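Local coordinates for 457aa long hypothetical protein (Pyrococcus horikoshii, PDB 2CSU) that is of unknown function but joins a Rossmann-type CoA-binding domain to flavodoxin-like and ligase-type domains of the succinyl-CoA ligase family, at residues A[66-71]-A[82-87]; A[75-80]-A[94-99]; A[163-168]-A[174-179]; A[192-197]-A[206-211]; A[271-276]-A[280-285]. One frame throughout, in Å; residues are numbered along the deposited sequence.

In the fold
The five contacts fall into two groups. Contacts 1 and 2 share helix 74-87, which packs on the parallel Rossmann-type sheet; their centres are about 11 Å apart, and Ile-70 O lies 2.9 Å from Ile-95 N, a probable hydrogen bond between neighbouring strand ends. Contacts 3, 4 and 5 reach one mixed sheet in the flavodoxin-like region, with centres about 13 to 15 Å from each other. Contacts 3 and 5 meet through Ile-165 and Ile-276 and through Phe-176 and Leu-280; both also touch the second subunit. Contact 4 touches contact 5 at Ala-207 and Ala-283. Between the groups no atoms touch: contacts 2 and 3 remain about 9 Å apart at their nearest atoms.

Contact 1: A[66-71]-A[82-87]; sequences DLAIIV and IQCGEK
Cys-84 turns its sulfur beside the backbone N and opposite the carbonyl carbon (chi1 -70°), while Ile-70 extends its longer branch (chi2 -175°), and these two torsions bring SG and CD1 into loose contact between helix and strand. The sulfur's nearer partner is the methyl of Ala-68, with SG 3.7 Å from Ala-68 CB. Ile-70 CD1 is a looser neighbour, 4.4 Å from Cys-84 SG. Ala-68 and Ile-70 are two residues apart on strand 67-70, and both direct their CB atoms toward the helix, so one sulfur from 82-87 bridges two successive inward positions. Here a helix rests on the strand before it in the beta-alpha-beta unit 67-70, 74-87, 91-94 of the Rossmann-type CoA-binding domain. The close approach, with the CA atoms of Ala-68 and Cys-84 separated by 7.4 Å, is consistent with the small side chain of Ala-68. No hydrogen bond spans the two segments, and all three touching residues are buried; the 87 Å² they bury is apolar packing. Cys-84 also reaches Ile-14 of the adjoining strand 10-14, whereas Ile-70 packs back on Val-77 and Thr-80 of the same helix.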
# COMPACT_ATOMS: atom_id res chain seq x y z
N ASP A 66 31.17 24.08 -8.02
CA ASP A 66 29.93 24.72 -8.45
C ASP A 66 28.74 24.35 -7.55
O ASP A 66 27.64 24.85 -7.70
CB ASP A 66 29.64 24.37 -9.92
CG ASP A 66 29.54 22.86 -10.11
OD1 ASP A 66 30.14 22.14 -9.31
OD2 ASP A 66 28.92 22.43 -11.08
N LEU A 67 29.00 23.41 -6.62
CA LEU A 67 27.96 23.05 -5.65
C LEU A 67 28.55 22.76 -4.27
O LEU A 67 29.53 22.04 -4.13
CB LEU A 67 27.23 21.81 -6.16
CG LEU A 67 26.26 21.23 -5.13
CD1 LEU A 67 25.12 22.20 -4.81
CD2 LEU A 67 25.60 19.94 -5.59
N ALA A 68 27.89 23.32 -3.26
CA ALA A 68 28.32 23.09 -1.89
C ALA A 68 27.13 22.74 -1.03
O ALA A 68 26.04 23.27 -1.22
CB ALA A 68 29.01 24.33 -1.33
N ILE A 69 27.35 21.84 -0.07
CA ILE A 69 26.30 21.45 0.85
C ILE A 69 26.75 21.97 2.21
O ILE A 69 27.81 21.59 2.70
CB ILE A 69 26.14 19.93 0.94
CG1 ILE A 69 26.11 19.29 -0.46
CG2 ILE A 69 24.89 19.62 1.75
CD1 ILE A 69 25.14 19.92 -1.43
N ILE A 70 25.94 22.84 2.81
CA ILE A 70 26.29 23.36 4.10
C ILE A 70 25.54 22.59 5.16
O ILE A 70 24.31 22.65 5.26
CB ILE A 70 25.99 24.87 4.17
CG1 ILE A 70 26.85 25.59 3.12
CG2 ILE A 70 26.28 25.39 5.57
CD1 ILE A 70 26.76 27.12 3.13
N VAL A 71 26.30 21.83 5.95
CA VAL A 71 25.76 21.00 7.00
C VAL A 71 26.54 21.20 8.29
O VAL A 71 26.90 20.26 9.00
CB VAL A 71 25.80 19.54 6.55
CG1 VAL A 71 27.25 19.07 6.43
CG2 VAL A 71 25.06 18.67 7.55
N ILE A 82 29.40 32.92 2.76
CA ILE A 82 30.26 33.96 2.18
C ILE A 82 31.51 33.32 1.57
O ILE A 82 31.94 33.70 0.48
CB ILE A 82 30.66 35.01 3.26
CG1 ILE A 82 29.40 35.76 3.72
CG2 ILE A 82 31.70 36.01 2.69
CD1 ILE A 82 29.64 36.85 4.76
N GLN A 83 32.09 32.34 2.27
CA GLN A 83 33.26 31.68 1.71
C GLN A 83 32.88 31.06 0.36
O GLN A 83 33.58 31.24 -0.63
CB GLN A 83 33.76 30.60 2.68
CG GLN A 83 34.65 31.15 3.82
CD GLN A 83 35.07 30.07 4.82
OE1 GLN A 83 35.55 29.01 4.43
NE2 GLN A 83 34.88 30.35 6.10
N CYS A 84 31.75 30.35 0.30
CA CYS A 84 31.32 29.76 -0.96
C CYS A 84 31.25 30.88 -2.00
O CYS A 84 31.64 30.70 -3.16
CB CYS A 84 29.96 29.09 -0.81
SG CYS A 84 29.97 27.58 0.18
N GLY A 85 30.74 32.04 -1.57
CA GLY A 85 30.63 33.17 -2.47
C GLY A 85 31.95 33.58 -3.10
O GLY A 85 32.04 33.75 -4.32
N GLU A 86 32.98 33.75 -2.28
CA GLU A 86 34.28 34.16 -2.78
C GLU A 86 34.88 33.06 -3.67
O GLU A 86 35.59 33.34 -4.65
CB GLU A 86 35.21 34.45 -1.60
CG GLU A 86 34.55 35.27 -0.49
CD GLU A 86 35.46 35.49 0.72
OE1 GLU A 86 36.16 34.53 1.12
OE2 GLU A 86 35.46 36.61 1.28
N LYS A 87 34.57 31.81 -3.33
CA LYS A 87 35.10 30.65 -4.04
C LYS A 87 34.49 30.50 -5.44
O LYS A 87 35.03 29.84 -6.32
CB LYS A 87 34.81 29.40 -3.21
CG LYS A 87 35.26 28.12 -3.92
CD LYS A 87 36.74 28.14 -4.28
CE LYS A 87 37.25 26.78 -4.77
NZ LYS A 87 38.63 26.91 -5.25

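Contact 2: A[75-80]-A[94-99]; sequences RFVKDT and IITAGF
Val-77 contributes 86 of the 147 Å² buried here, and the account turns on its two methyls and the ring of Phe-99. CG1 of Val-77 stands anti to the backbone N (chi1 177°), which places CG2 beside that N and sends the two branches to different partners. CG1 goes to Ile-94, where it lies 4.1 Å from Ile-94 CG2 at the end of strand 91-94. CG2 goes to Thr-96, passing 4.0 Å from Thr-96 CB as the two side chains run by each other in opposite directions. Between the branches, the tip of the Phe-99 ring arrives from the facing side: CZ is 3.9 Å from Val-77 CB and 4.0 Å from each of Val-77 CG1 and Val-77 CG2. Val-77 CB lies near the ring plane, so the valine meets the edge of the phenylalanine and not a face.

After the strand the backbone of 94-99 curves: Gly-98 adopts a positive phi of 107°, and Ile-94, Thr-96 and Phe-99 all point their CB atoms toward the helix. Beyond the two segments, Phe-99 packs on Leu-113 of helix 104-120 and on Pro-127, and Thr-96 OG1 is hydrogen-bonded to Val-72 O in the turn leading into helix 74-87.

No hydrogen bond crosses between the segments themselves. Cohesion therefore comes from van der Waals and hydrophobic contact around one branched side chain, while the polar end of Thr-96 is satisfied at Val-72, beside that apolar group.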
# COMPACT_ATOMS: atom_id res chain seq x y z
N ARG A 75 25.49 28.73 13.76
CA ARG A 75 26.25 29.97 13.88
C ARG A 75 27.36 30.10 12.82
O ARG A 75 27.92 31.16 12.59
CB ARG A 75 26.86 30.02 15.28
CG ARG A 75 27.92 28.93 15.50
CD ARG A 75 28.47 28.94 16.93
NE ARG A 75 29.50 27.92 17.09
CZ ARG A 75 29.10 26.67 17.39
NH1 ARG A 75 27.81 26.41 17.53
NH2 ARG A 75 30.00 25.70 17.56
N PHE A 76 27.67 29.03 12.09
CA PHE A 76 28.69 29.12 11.05
C PHE A 76 28.15 29.25 9.62
O PHE A 76 28.92 29.55 8.70
CB PHE A 76 29.61 27.89 11.09
CG PHE A 76 30.33 27.71 12.39
CD1 PHE A 76 31.13 28.71 12.91
CD2 PHE A 76 30.20 26.52 13.11
CE1 PHE A 76 31.80 28.55 14.13
CE2 PHE A 76 30.85 26.35 14.32
CZ PHE A 76 31.65 27.37 14.83
N VAL A 77 26.86 29.04 9.43
CA VAL A 77 26.28 29.09 8.08
C VAL A 77 26.52 30.38 7.29
O VAL A 77 26.77 30.33 6.08
CB VAL A 77 24.77 28.77 8.13
CG1 VAL A 77 24.15 28.88 6.73
CG2 VAL A 77 24.57 27.38 8.69
N LYS A 78 26.45 31.52 7.95
CA LYS A 78 26.71 32.83 7.35
C LYS A 78 28.08 32.88 6.67
O LYS A 78 28.20 33.09 5.47
CB LYS A 78 26.63 33.89 8.45
CG LYS A 78 25.83 35.12 8.01
CD LYS A 78 26.31 36.40 8.68
CE LYS A 78 25.43 36.81 9.87
NZ LYS A 78 25.11 38.23 9.79
N ASP A 79 29.08 32.75 7.54
CA ASP A 79 30.45 32.83 7.08
C ASP A 79 30.80 31.74 6.06
O ASP A 79 31.62 31.95 5.18
CB ASP A 79 31.41 32.75 8.26
CG ASP A 79 32.85 32.93 7.84
OD1 ASP A 79 33.15 33.95 7.18
OD2 ASP A 79 33.68 32.04 8.16
N THR A 80 30.19 30.56 6.20
CA THR A 80 30.45 29.49 5.25
C THR A 80 29.84 29.89 3.91
O THR A 80 30.43 29.66 2.85
CB THR A 80 29.85 28.14 5.72
OG1 THR A 80 28.45 28.31 6.02
CG2 THR A 80 30.57 27.65 6.97
N ILE A 94 21.62 24.20 1.86
CA ILE A 94 21.82 24.42 3.29
C ILE A 94 20.93 23.44 4.03
O ILE A 94 19.71 23.61 4.09
CB ILE A 94 21.43 25.87 3.71
CG1 ILE A 94 22.33 26.88 2.99
CG2 ILE A 94 21.58 26.04 5.24
CD1 ILE A 94 21.98 28.32 3.28
N ILE A 95 21.55 22.40 4.58
CA ILE A 95 20.82 21.38 5.31
C ILE A 95 20.45 21.90 6.69
O ILE A 95 19.36 21.64 7.19
CB ILE A 95 21.68 20.10 5.47
CG1 ILE A 95 21.80 19.39 4.12
CG2 ILE A 95 21.09 19.19 6.52
CD1 ILE A 95 20.48 18.92 3.56
N THR A 96 21.36 22.65 7.28
CA THR A 96 21.17 23.20 8.61
C THR A 96 19.86 23.95 8.87
O THR A 96 19.39 24.74 8.05
CB THR A 96 22.33 24.12 8.95
OG1 THR A 96 23.55 23.41 8.69
CG2 THR A 96 22.29 24.53 10.44
N ALA A 97 19.30 23.69 10.04
CA ALA A 97 18.08 24.33 10.52
C ALA A 97 18.40 25.44 11.53
O ALA A 97 19.54 25.74 11.83
CB ALA A 97 17.21 23.26 11.18
N GLY A 98 17.32 26.08 12.02
CA GLY A 98 17.50 27.14 13.01
C GLY A 98 17.24 28.52 12.40
O GLY A 98 17.65 29.55 12.92
N PHE A 99 16.56 28.51 11.23
CA PHE A 99 16.29 29.76 10.55
C PHE A 99 14.80 30.15 10.57
O PHE A 99 14.17 30.26 11.62
CB PHE A 99 16.83 29.66 9.11
CG PHE A 99 18.33 29.55 9.14
CD1 PHE A 99 19.10 30.70 9.30
CD2 PHE A 99 18.94 28.32 9.03
CE1 PHE A 99 20.49 30.60 9.35
CE2 PHE A 99 20.33 28.23 9.08
CZ PHE A 99 21.11 29.37 9.24

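Contact 3: A[163-168]-A[174-179]; sequences AGIVYK and IGFSKF
Ile-165 and Val-166, neighbours on helix 159-171, form two methyl bumps against the rings of Phe-176 and Phe-179. The sharper fit is that of Ile-165: its CG2 branch meets the edge of the Phe-176 ring at its outer end, 3.8 Å from CZ and near the ring plane, with the two side chains crossing at about a right angle. This branch is directed there by chi1 of -75°, which turns the longer CG1 arm away beside the backbone N.

The CG2 methyl of Val-166 sits at the mouth of the notch between the rings, touching both loosely. It is 4.4 Å from Phe-176 CE2 and 4.2 Å from Phe-179 CE1, and approaches both rings obliquely. Phe-176 and Phe-179 can line one notch although they are three residues apart because the strand is interrupted near Ser-177, where psi of -53° departs from extended geometry; both then point their CB atoms at the helix.

Beyond the two segments, Phe-176 also meets the ring of Phe-154 with planes about 25° apart. Tyr-167, on another side of the helix, packs on Val-415 of the second subunit. Helix 159-171 thus lies over the strand it leads into, within the beta-alpha-beta unit 152-156, 159-171, 175-181, a connection between adjacent parallel strands characteristic of flavodoxin-like folds.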
# COMPACT_ATOMS: atom_id res chain seq x y z
N ALA A 163 11.63 11.74 3.12
CA ALA A 163 12.34 10.52 3.48
C ALA A 163 11.42 9.29 3.54
O ALA A 163 11.75 8.22 3.02
CB ALA A 163 13.04 10.70 4.82
N GLY A 164 10.27 9.46 4.18
CA GLY A 164 9.34 8.36 4.31
C GLY A 164 8.83 7.84 2.98
O GLY A 164 8.58 6.64 2.83
N ILE A 165 8.67 8.73 2.02
CA ILE A 165 8.21 8.35 0.70
C ILE A 165 9.34 7.63 -0.03
O ILE A 165 9.12 6.62 -0.68
CB ILE A 165 7.67 9.60 -0.07
CG1 ILE A 165 6.30 9.99 0.50
CG2 ILE A 165 7.54 9.33 -1.56
CD1 ILE A 165 5.71 11.27 -0.04
N VAL A 166 10.57 8.12 0.12
CA VAL A 166 11.71 7.47 -0.50
C VAL A 166 11.77 6.02 -0.02
O VAL A 166 11.91 5.09 -0.82
CB VAL A 166 13.02 8.21 -0.16
CG1 VAL A 166 14.23 7.38 -0.57
CG2 VAL A 166 13.05 9.55 -0.88
N TYR A 167 11.65 5.80 1.29
CA TYR A 167 11.68 4.44 1.82
C TYR A 167 10.51 3.65 1.28
O TYR A 167 10.63 2.46 1.01
CB TYR A 167 11.62 4.42 3.35
CG TYR A 167 12.63 5.32 4.02
CD1 TYR A 167 13.82 5.66 3.37
CD2 TYR A 167 12.40 5.83 5.30
CE1 TYR A 167 14.75 6.49 3.97
CE2 TYR A 167 13.34 6.67 5.91
CZ TYR A 167 14.50 6.99 5.23
OH TYR A 167 15.43 7.83 5.80
N LYS A 168 9.37 4.32 1.14
CA LYS A 168 8.18 3.66 0.64
C LYS A 168 8.41 3.13 -0.76
O LYS A 168 8.25 1.94 -1.02
CB LYS A 168 7.01 4.64 0.62
CG LYS A 168 5.69 4.00 0.16
CD LYS A 168 4.53 5.00 0.23
CE LYS A 168 3.18 4.31 0.29
NZ LYS A 168 2.79 3.56 -0.93
N ILE A 174 9.69 1.60 -6.96
CA ILE A 174 9.44 2.70 -7.86
C ILE A 174 10.49 3.72 -7.49
O ILE A 174 10.86 3.84 -6.33
CB ILE A 174 7.99 3.26 -7.77
CG1 ILE A 174 7.54 3.45 -6.32
CG2 ILE A 174 7.04 2.30 -8.45
CD1 ILE A 174 6.01 3.56 -6.15
N GLY A 175 11.03 4.42 -8.48
CA GLY A 175 12.06 5.39 -8.19
C GLY A 175 11.78 6.78 -8.72
O GLY A 175 10.75 7.05 -9.33
N PHE A 176 12.73 7.67 -8.48
CA PHE A 176 12.61 9.05 -8.92
C PHE A 176 13.82 9.39 -9.75
O PHE A 176 14.90 8.82 -9.56
CB PHE A 176 12.59 9.98 -7.71
CG PHE A 176 11.44 9.74 -6.77
CD1 PHE A 176 10.13 9.96 -7.17
CD2 PHE A 176 11.68 9.33 -5.46
CE1 PHE A 176 9.07 9.79 -6.27
CE2 PHE A 176 10.64 9.16 -4.56
CZ PHE A 176 9.33 9.39 -4.96
N SER A 177 13.64 10.32 -10.68
CA SER A 177 14.75 10.78 -11.49
C SER A 177 15.49 11.76 -10.58
O SER A 177 16.70 11.64 -10.34
CB SER A 177 14.22 11.50 -12.73
OG SER A 177 13.07 12.27 -12.42
N LYS A 178 14.74 12.73 -10.04
CA LYS A 178 15.34 13.71 -9.14
C LYS A 178 14.48 13.90 -7.90
O LYS A 178 13.27 13.67 -7.93
CB LYS A 178 15.50 15.06 -9.85
CG LYS A 178 16.22 14.99 -11.17
CD LYS A 178 16.41 16.37 -11.76
CE LYS A 178 17.47 16.39 -12.85
NZ LYS A 178 17.03 15.76 -14.13
N PHE A 179 15.12 14.31 -6.82
CA PHE A 179 14.47 14.55 -5.54
C PHE A 179 14.93 15.88 -4.93
O PHE A 179 16.12 16.17 -4.83
CB PHE A 179 14.80 13.40 -4.60
CG PHE A 179 14.32 13.72 -3.21
CD1 PHE A 179 13.01 13.41 -2.84
CD2 PHE A 179 15.19 14.29 -2.29
CE1 PHE A 179 12.58 13.69 -1.56
CE2 PHE A 179 14.74 14.56 -1.00
CZ PHE A 179 13.44 14.26 -0.63

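Contact 4: A[192-197]-A[206-211]; sequences ELMEYL and IALYIE
Leu-197 O takes a hydrogen bond from Lys-230 NZ and a weak one from Thr-200 OG1, two side-chain donors at the C-terminal end of helix 190-197. The same residue meets the strand through its side chain: Leu-197 CB is 3.9 Å from Ile-206 CD1, and Leu-197 CD1 is 4.2 Å from Ile-206 CG2, the two side chains crossing at a slant. Ile-206 buries the most surface in the contact, 67 of 178 Å². Its extended arm (chi2 165°) carries CD1 up to the helix, where it touches both Leu-197 and, more loosely, Met-194, whose CG is 4.5 Å away.

Met-194, present as selenomethionine, reaches farther along the strand. With chi2 extended (173°), the chain carries its SE atom to 4.2 Å from Leu-208 CD1, the two side chains crossing at about a right angle. Ile-206 and Leu-208, two residues apart, thus both face the helix. Every pair across the segments is apolar, and no hydrogen bond links them.

The short axes of helix 192-197 and strand 206-210 are 10.8 Å apart and run nearly antiparallel, at 169°, as expected where a helix leads back to the start of the next parallel strand. In the sheet, strand 205-210 lies between strands 152-156 and 232-236, so the connection from strand 175-181 passes over 152-156. Ile-232 of the adjoining strand 232-236 touches Met-194, Ile-206 and Leu-208, and Phe-219 of helix 216-229 adjoins Met-194 and Leu-208.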
# COMPACT_ATOMS: atom_id res chain seq x y z
N GLU A 192 10.69 28.02 -9.98
CA GLU A 192 11.99 27.96 -10.62
C GLU A 192 12.36 26.52 -10.92
O GLU A 192 12.97 26.23 -11.94
CB GLU A 192 13.04 28.63 -9.74
CG GLU A 192 13.09 30.15 -9.89
CD GLU A 192 13.42 30.87 -8.59
OE1 GLU A 192 14.42 30.51 -7.94
OE2 GLU A 192 12.66 31.79 -8.21
N LEU A 193 11.98 25.61 -10.02
CA LEU A 193 12.29 24.21 -10.23
C LEU A 193 11.46 23.64 -11.38
O LEU A 193 11.98 22.88 -12.19
CB LEU A 193 12.05 23.43 -8.95
CG LEU A 193 13.15 23.60 -7.90
CD1 LEU A 193 12.76 22.82 -6.65
CD2 LEU A 193 14.50 23.09 -8.44
N MSE A 194 10.19 24.02 -11.45
CA MSE A 194 9.32 23.54 -12.52
C MSE A 194 9.81 24.09 -13.86
O MSE A 194 9.68 23.43 -14.88
CB MSE A 194 7.86 23.97 -12.30
CG MSE A 194 7.11 23.11 -11.30
SE MSE A 194 5.43 23.73 -10.86
CE MSE A 194 5.81 25.22 -10.52
N GLU A 195 10.37 25.30 -13.85
CA GLU A 195 10.87 25.86 -15.11
C GLU A 195 12.04 25.02 -15.59
O GLU A 195 12.12 24.65 -16.76
CB GLU A 195 11.31 27.32 -14.93
CG GLU A 195 10.14 28.32 -14.89
CD GLU A 195 10.59 29.76 -14.63
OE1 GLU A 195 11.36 30.00 -13.68
OE2 GLU A 195 10.15 30.66 -15.39
N TYR A 196 12.96 24.69 -14.69
CA TYR A 196 14.11 23.89 -15.08
C TYR A 196 13.72 22.46 -15.52
O TYR A 196 14.18 21.97 -16.55
CB TYR A 196 15.09 23.82 -13.92
CG TYR A 196 16.07 22.68 -14.00
CD1 TYR A 196 17.16 22.72 -14.87
CD2 TYR A 196 15.90 21.55 -13.19
CE1 TYR A 196 18.06 21.66 -14.93
CE2 TYR A 196 16.79 20.49 -13.25
CZ TYR A 196 17.87 20.55 -14.12
OH TYR A 196 18.75 19.49 -14.18
N LEU A 197 12.87 21.81 -14.73
CA LEU A 197 12.43 20.45 -15.00
C LEU A 197 11.60 20.32 -16.27
O LEU A 197 11.47 19.24 -16.83
CB LEU A 197 11.65 19.91 -13.80
CG LEU A 197 12.45 19.62 -12.53
CD1 LEU A 197 11.51 19.38 -11.36
CD2 LEU A 197 13.33 18.40 -12.76
N ILE A 206 6.40 15.55 -12.88
CA ILE A 206 6.77 16.21 -11.64
C ILE A 206 5.73 15.99 -10.54
O ILE A 206 4.54 16.20 -10.74
CB ILE A 206 6.92 17.71 -11.92
CG1 ILE A 206 7.85 17.94 -13.11
CG2 ILE A 206 7.53 18.41 -10.69
CD1 ILE A 206 7.75 19.37 -13.65
N ALA A 207 6.17 15.49 -9.40
CA ALA A 207 5.27 15.22 -8.29
C ALA A 207 5.58 16.28 -7.25
O ALA A 207 6.76 16.58 -7.01
CB ALA A 207 5.52 13.82 -7.71
N LEU A 208 4.55 16.87 -6.65
CA LEU A 208 4.77 17.92 -5.67
C LEU A 208 4.04 17.68 -4.36
O LEU A 208 2.89 17.26 -4.36
CB LEU A 208 4.31 19.28 -6.21
CG LEU A 208 4.90 19.94 -7.47
CD1 LEU A 208 4.15 21.25 -7.73
CD2 LEU A 208 6.38 20.22 -7.27
N TYR A 209 4.73 17.91 -3.24
CA TYR A 209 4.07 17.83 -1.94
C TYR A 209 4.12 19.28 -1.48
O TYR A 209 5.16 19.77 -1.04
CB TYR A 209 4.81 16.98 -0.91
CG TYR A 209 4.14 17.11 0.45
CD1 TYR A 209 2.91 16.50 0.70
CD2 TYR A 209 4.70 17.89 1.46
CE1 TYR A 209 2.24 16.66 1.91
CE2 TYR A 209 4.03 18.07 2.69
CZ TYR A 209 2.80 17.44 2.90
OH TYR A 209 2.12 17.59 4.09
N ILE A 210 2.99 19.96 -1.58
CA ILE A 210 2.91 21.37 -1.22
C ILE A 210 2.23 21.68 0.10
O ILE A 210 1.15 21.17 0.41
CB ILE A 210 2.15 22.18 -2.30
CG1 ILE A 210 2.81 21.99 -3.66
CG2 ILE A 210 2.11 23.64 -1.90
CD1 ILE A 210 1.92 22.35 -4.82
N GLU A 211 2.88 22.53 0.88
CA GLU A 211 2.32 23.00 2.13
C GLU A 211 1.84 24.40 1.79
O GLU A 211 0.80 24.84 2.26
CB GLU A 211 3.40 23.01 3.22
CG GLU A 211 3.56 21.66 3.89
CD GLU A 211 4.67 21.62 4.91
OE1 GLU A 211 5.14 22.70 5.33
OE2 GLU A 211 5.07 20.51 5.30

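Contact 5: A[271-276]-A[280-285]; sequences LVANTI and LSMARA
Met-282, a selenomethionine, lays the end of its chain along the backbone of strand 271-273, its CE methyl 3.6 Å from Leu-271 CB. The bend at chi3 (54°) turns this methyl along the strand toward Leu-271, and the same CE lies 3.8 Å from Val-272 O, a van der Waals contact with a carbonyl. SE, rather than CE, is the atom that meets Ala-273, 4.3 Å from Ala-273 CB. One long unbranched side chain therefore spans three consecutive strand residues, and at 76 Å² it accounts for the largest share of the 242 Å² buried.

A second meeting place lies at the start of the helix. Leu-280 N donates to Ile-276 O at 3.0 Å with an N-H...O angle of 168°, the ordinary i to i+4 bond of a first helical turn. Beside this bond, Ile-276 and Leu-280 lie side by side and point the same way, with Ile-276 CG2 3.8 Å from Leu-280 CD1. Thr-275 is the N-cap, its OG1 hydrogen-bonded to Glu-278 N in the first turn.

Outside the pair, Met-282 is backed by Ile-233 of the neighbouring strand and by Ala-443 of helix 434-450. Ile-276 packs on Leu-161 and Lys-168 of helix 159-171, and also on Met-411 of the second subunit. Together the segments form a tight strand-to-helix turn in which helix 276-283 folds back on strand 271-273, a strand at the end of the sheet within this chain, paired in parallel with 232-236 in the flavodoxin-like domain.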
# COMPACT_ATOMS: atom_id res chain seq x y z
N LEU A 271 -2.56 18.37 -12.02
CA LEU A 271 -3.40 17.26 -11.58
C LEU A 271 -3.27 17.16 -10.08
O LEU A 271 -2.18 17.29 -9.52
CB LEU A 271 -2.95 15.96 -12.27
CG LEU A 271 -2.65 16.11 -13.77
CD1 LEU A 271 -2.19 14.79 -14.37
CD2 LEU A 271 -3.88 16.65 -14.49
N VAL A 272 -4.39 16.93 -9.40
CA VAL A 272 -4.36 16.86 -7.96
C VAL A 272 -4.49 15.45 -7.40
O VAL A 272 -5.27 14.65 -7.89
CB VAL A 272 -5.48 17.76 -7.34
CG1 VAL A 272 -5.59 17.51 -5.84
CG2 VAL A 272 -5.18 19.23 -7.61
N ALA A 273 -3.70 15.17 -6.38
CA ALA A 273 -3.74 13.88 -5.72
C ALA A 273 -4.18 14.18 -4.30
O ALA A 273 -3.87 15.25 -3.77
CB ALA A 273 -2.34 13.23 -5.73
N ASN A 274 -4.91 13.26 -3.67
CA ASN A 274 -5.36 13.49 -2.31
C ASN A 274 -4.62 12.60 -1.32
O ASN A 274 -4.82 12.73 -0.12
CB ASN A 274 -6.86 13.27 -2.19
CG ASN A 274 -7.62 13.95 -3.30
OD1 ASN A 274 -7.58 15.19 -3.44
ND2 ASN A 274 -8.31 13.16 -4.12
N THR A 275 -3.79 11.69 -1.84
CA THR A 275 -2.98 10.83 -0.98
C THR A 275 -1.59 10.64 -1.60
O THR A 275 -1.36 10.95 -2.77
CB THR A 275 -3.57 9.41 -0.78
OG1 THR A 275 -3.41 8.65 -1.98
CG2 THR A 275 -5.06 9.48 -0.40
N ILE A 276 -0.67 10.12 -0.79
CA ILE A 276 0.68 9.85 -1.22
C ILE A 276 0.60 8.90 -2.41
O ILE A 276 1.08 9.21 -3.50
CB ILE A 276 1.49 9.21 -0.06
CG1 ILE A 276 1.73 10.27 1.02
CG2 ILE A 276 2.83 8.67 -0.56
CD1 ILE A 276 2.15 9.67 2.39
N LEU A 280 1.95 9.39 -6.32
CA LEU A 280 2.94 8.50 -6.92
C LEU A 280 2.37 7.69 -8.07
O LEU A 280 3.03 7.52 -9.09
CB LEU A 280 3.48 7.54 -5.87
CG LEU A 280 4.27 8.14 -4.71
CD1 LEU A 280 4.47 7.10 -3.63
CD2 LEU A 280 5.61 8.67 -5.21
N SER A 281 1.15 7.18 -7.89
CA SER A 281 0.53 6.36 -8.92
C SER A 281 0.26 7.17 -10.18
O SER A 281 0.45 6.68 -11.30
CB SER A 281 -0.78 5.76 -8.40
OG SER A 281 -0.60 5.06 -7.17
N MSE A 282 -0.15 8.42 -9.98
CA MSE A 282 -0.51 9.27 -11.11
C MSE A 282 0.73 9.76 -11.87
O MSE A 282 0.71 10.00 -13.07
CB MSE A 282 -1.29 10.47 -10.58
CG MSE A 282 -2.75 10.12 -10.27
SE MSE A 282 -3.59 11.44 -9.38
CE MSE A 282 -3.23 12.78 -10.53
N ALA A 283 1.82 9.96 -11.10
CA ALA A 283 3.01 10.58 -11.68
C ALA A 283 3.84 9.61 -12.52
O ALA A 283 4.40 9.95 -13.55
CB ALA A 283 3.85 11.14 -10.54
N ARG A 284 3.94 8.36 -12.02
CA ARG A 284 4.84 7.42 -12.68
C ARG A 284 4.13 6.65 -13.79
O ARG A 284 4.61 5.64 -14.29
CB ARG A 284 5.36 6.44 -11.63
CG ARG A 284 4.29 5.47 -11.15
CD ARG A 284 4.89 4.18 -10.59
NE ARG A 284 4.01 3.61 -9.56
CZ ARG A 284 3.82 2.27 -9.58
NH1 ARG A 284 4.42 1.53 -10.50
NH2 ARG A 284 3.03 1.70 -8.67
N ALA A 285 2.93 7.16 -14.16
CA ALA A 285 2.20 6.54 -15.25
C ALA A 285 2.58 7.15 -16.59
O ALA A 285 2.17 6.71 -17.66
CB ALA A 285 0.70 6.75 -15.00